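Local coordinates for protein Cas13d (uncultured Ruminococcus sp, PDB 6IV9) that binds CRISPR RNA, with two HEPN domains that dictate maturation of that RNA and cleavage of the target, probably RNA, at residues Val654-Gly659 / Arg687-Ala691. The protein carries 2 engineered substitutions. Numbering follows the deposited sequence. Where two conformers were deposited one is given.
Sequences VMFVLG and RSELA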
loop_
_atom_site.group_PDB
_atom_site.type_symbol
_atom_site.label_atom_id
_atom_site.label_comp_id
_atom_site.label_asym_id
_atom_site.label_seq_id
_atom_site.Cartn_x
_atom_site.Cartn_y
_atom_site.Cartn_z
ATOM N N VAL A 654 -10.414 -18.134 14.335
ATOM C CA VAL A 654 -10.343 -16.986 15.279
ATOM C C VAL A 654 -9.169 -17.176 16.239
ATOM O O VAL A 654 -8.464 -16.250 16.474
ATOM C CB VAL A 654 -11.676 -16.799 16.013
ATOM C CG1 VAL A 654 -11.551 -15.813 17.147
ATOM C CG2 VAL A 654 -12.758 -16.392 15.044
ATOM N N MET A 655 -8.964 -18.388 16.730
ATOM C CA MET A 655 -7.828 -18.661 17.644
ATOM C C MET A 655 -6.514 -18.423 16.896
ATOM O O MET A 655 -5.579 -17.970 17.510
ATOM C CB MET A 655 -7.873 -20.082 18.212
ATOM C CG MET A 655 -8.825 -20.247 19.378
ATOM S SD MET A 655 -8.389 -19.280 20.819
ATOM C CE MET A 655 -6.972 -20.189 21.419
ATOM N N PHE A 656 -6.466 -18.748 15.608
ATOM C CA PHE A 656 -5.220 -18.505 14.847
ATOM C C PHE A 656 -4.911 -17.005 14.829
ATOM O O PHE A 656 -3.809 -16.625 15.092
ATOM C CB PHE A 656 -5.344 -19.017 13.416
ATOM C CG PHE A 656 -4.218 -18.531 12.552
ATOM C CD1 PHE A 656 -2.920 -18.907 12.819
ATOM C CD2 PHE A 656 -4.451 -17.666 11.507
ATOM C CE1 PHE A 656 -1.874 -18.427 12.059
ATOM C CE2 PHE A 656 -3.404 -17.194 10.740
ATOM C CZ PHE A 656 -2.124 -17.565 11.029
ATOM N N VAL A 657 -5.908 -16.181 14.542
ATOM C CA VAL A 657 -5.709 -14.703 14.515
ATOM C C VAL A 657 -5.347 -14.182 15.909
ATOM O O VAL A 657 -4.433 -13.419 16.023
ATOM C CB VAL A 657 -6.942 -13.980 13.951
ATOM C CG1 VAL A 657 -6.780 -12.480 14.006
ATOM C CG2 VAL A 657 -7.231 -14.422 12.538
ATOM N N LEU A 658 -6.055 -14.641 16.933
ATOM C CA LEU A 658 -5.826 -14.224 18.335
ATOM C C LEU A 658 -4.394 -14.619 18.739
ATOM O O LEU A 658 -3.783 -13.916 19.502
ATOM C CB LEU A 658 -6.852 -14.953 19.199
ATOM C CG LEU A 658 -8.054 -14.197 19.759
ATOM C CD1 LEU A 658 -8.233 -12.778 19.285
ATOM C CD2 LEU A 658 -9.321 -15.007 19.695
ATOM N N GLY A 659 -3.895 -15.734 18.216
ATOM C CA GLY A 659 -2.554 -16.246 18.548
ATOM C C GLY A 659 -1.462 -15.272 18.160
ATOM O O GLY A 659 -0.435 -15.266 18.795
ATOM N N ARG A 687 -7.373 -16.319 25.439
ATOM C CA ARG A 687 -7.624 -16.314 23.978
ATOM C C ARG A 687 -8.852 -17.180 23.697
ATOM O O ARG A 687 -9.690 -16.761 22.941
ATOM C CB ARG A 687 -6.406 -16.826 23.211
ATOM C CG ARG A 687 -5.223 -15.872 23.182
ATOM C CD ARG A 687 -4.127 -16.315 22.234
ATOM N NE ARG A 687 -3.120 -15.316 21.957
ATOM C CZ ARG A 687 -2.029 -15.111 22.663
ATOM N NH1 ARG A 687 -1.712 -15.919 23.648
ATOM N NH2 ARG A 687 -1.254 -14.090 22.388
ATOM N N SER A 688 -8.928 -18.344 24.343
ATOM C CA SER A 688 -10.052 -19.287 24.143
ATOM C C SER A 688 -11.347 -18.597 24.543
ATOM O O SER A 688 -12.315 -18.715 23.833
ATOM C CB SER A 688 -9.859 -20.555 24.908
ATOM O OG SER A 688 -8.786 -21.275 24.374
ATOM N N GLU A 689 -11.335 -17.930 25.687
ATOM C CA GLU A 689 -12.520 -17.022 26.088
ATOM C C GLU A 689 -13.024 -15.892 25.134
ATOM O O GLU A 689 -14.181 -15.811 24.840
ATOM C CB GLU A 689 -12.274 -16.495 27.503
ATOM C CG GLU A 689 -13.538 -16.275 28.313
ATOM C CD GLU A 689 -13.325 -16.011 29.799
ATOM O OE1 GLU A 689 -12.315 -16.479 30.354
ATOM O OE2 GLU A 689 -14.173 -15.343 30.401
ATOM N N LEU A 690 -12.054 -15.220 24.530
ATOM C CA LEU A 690 -12.324 -14.166 23.527
ATOM C C LEU A 690 -12.884 -14.836 22.268
ATOM O O LEU A 690 -13.787 -14.297 21.690
ATOM C CB LEU A 690 -11.038 -13.383 23.271
ATOM C CG LEU A 690 -10.548 -12.576 24.463
ATOM C CD1 LEU A 690 -9.178 -11.994 24.218
ATOM C CD2 LEU A 690 -11.536 -11.499 24.815
ATOM N N ALA A 691 -12.346 -15.990 21.889
ATOM C CA ALA A 691 -12.826 -16.707 20.690
ATOM C C ALA A 691 -14.283 -17.135 20.878
ATOM O O ALA A 691 -15.037 -17.055 19.942
ATOM C CB ALA A 691 -11.938 -17.865 20.364
#
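Helices 651-660 and 683-696 of this largely helical effector pack against each other, with helix 663-673 coming between them in the chain; their segments 654-659 and 687-691 cross at 132° between N-to-C directions, obliquely and nearer antiparallel than parallel. At one end of the interface Arg687 reaches across to the C-terminal turn of helix 651-660. The side chain, extended from CG to NE, carries NE to the carbonyl of Leu658, where Arg687 NE donates to Leu658 O at 2.9 Å. The N-H points almost straight at the oxygen (168°), which sits at the edge of the guanidinium, in its plane; seen from the carbonyl, the donor stands well above the carbonyl plane. NH2 reaches past Leu658 to the residues that follow helix 651-660, bonding Ile661 O and forming a salt bridge with Asp663 OD1. Were Arg687 replaced by an alanine, Leu658 O would probably lose this donor and Asp663 its cationic mate, weakening the link between the end of helix 651-660 and the start of helix 663-673.

Farther along, the contact is apolar and centres on Ala691. Its CB receives Val654 CG1 at 3.8 Å and Met655 SD also at 3.8 Å, while Leu658 CD2 approaches it from the same helix at 3.9 Å. Met655 bends at both chi2 and chi3, which folds its thioether over the backbone of the opposing helix: SD lies 3.5 Å from Arg687 O, and CE rests 3.6 Å from Ser688 OG, a hydroxyl already bonded to Glu684 O. Leu658 and Leu690 also touch helix 713-760, through Val730 and Leu726. The small alanine thus lets three side chains converge on one methyl, while a single arginine ties together a helix end, the turn after it and the start of the next helix.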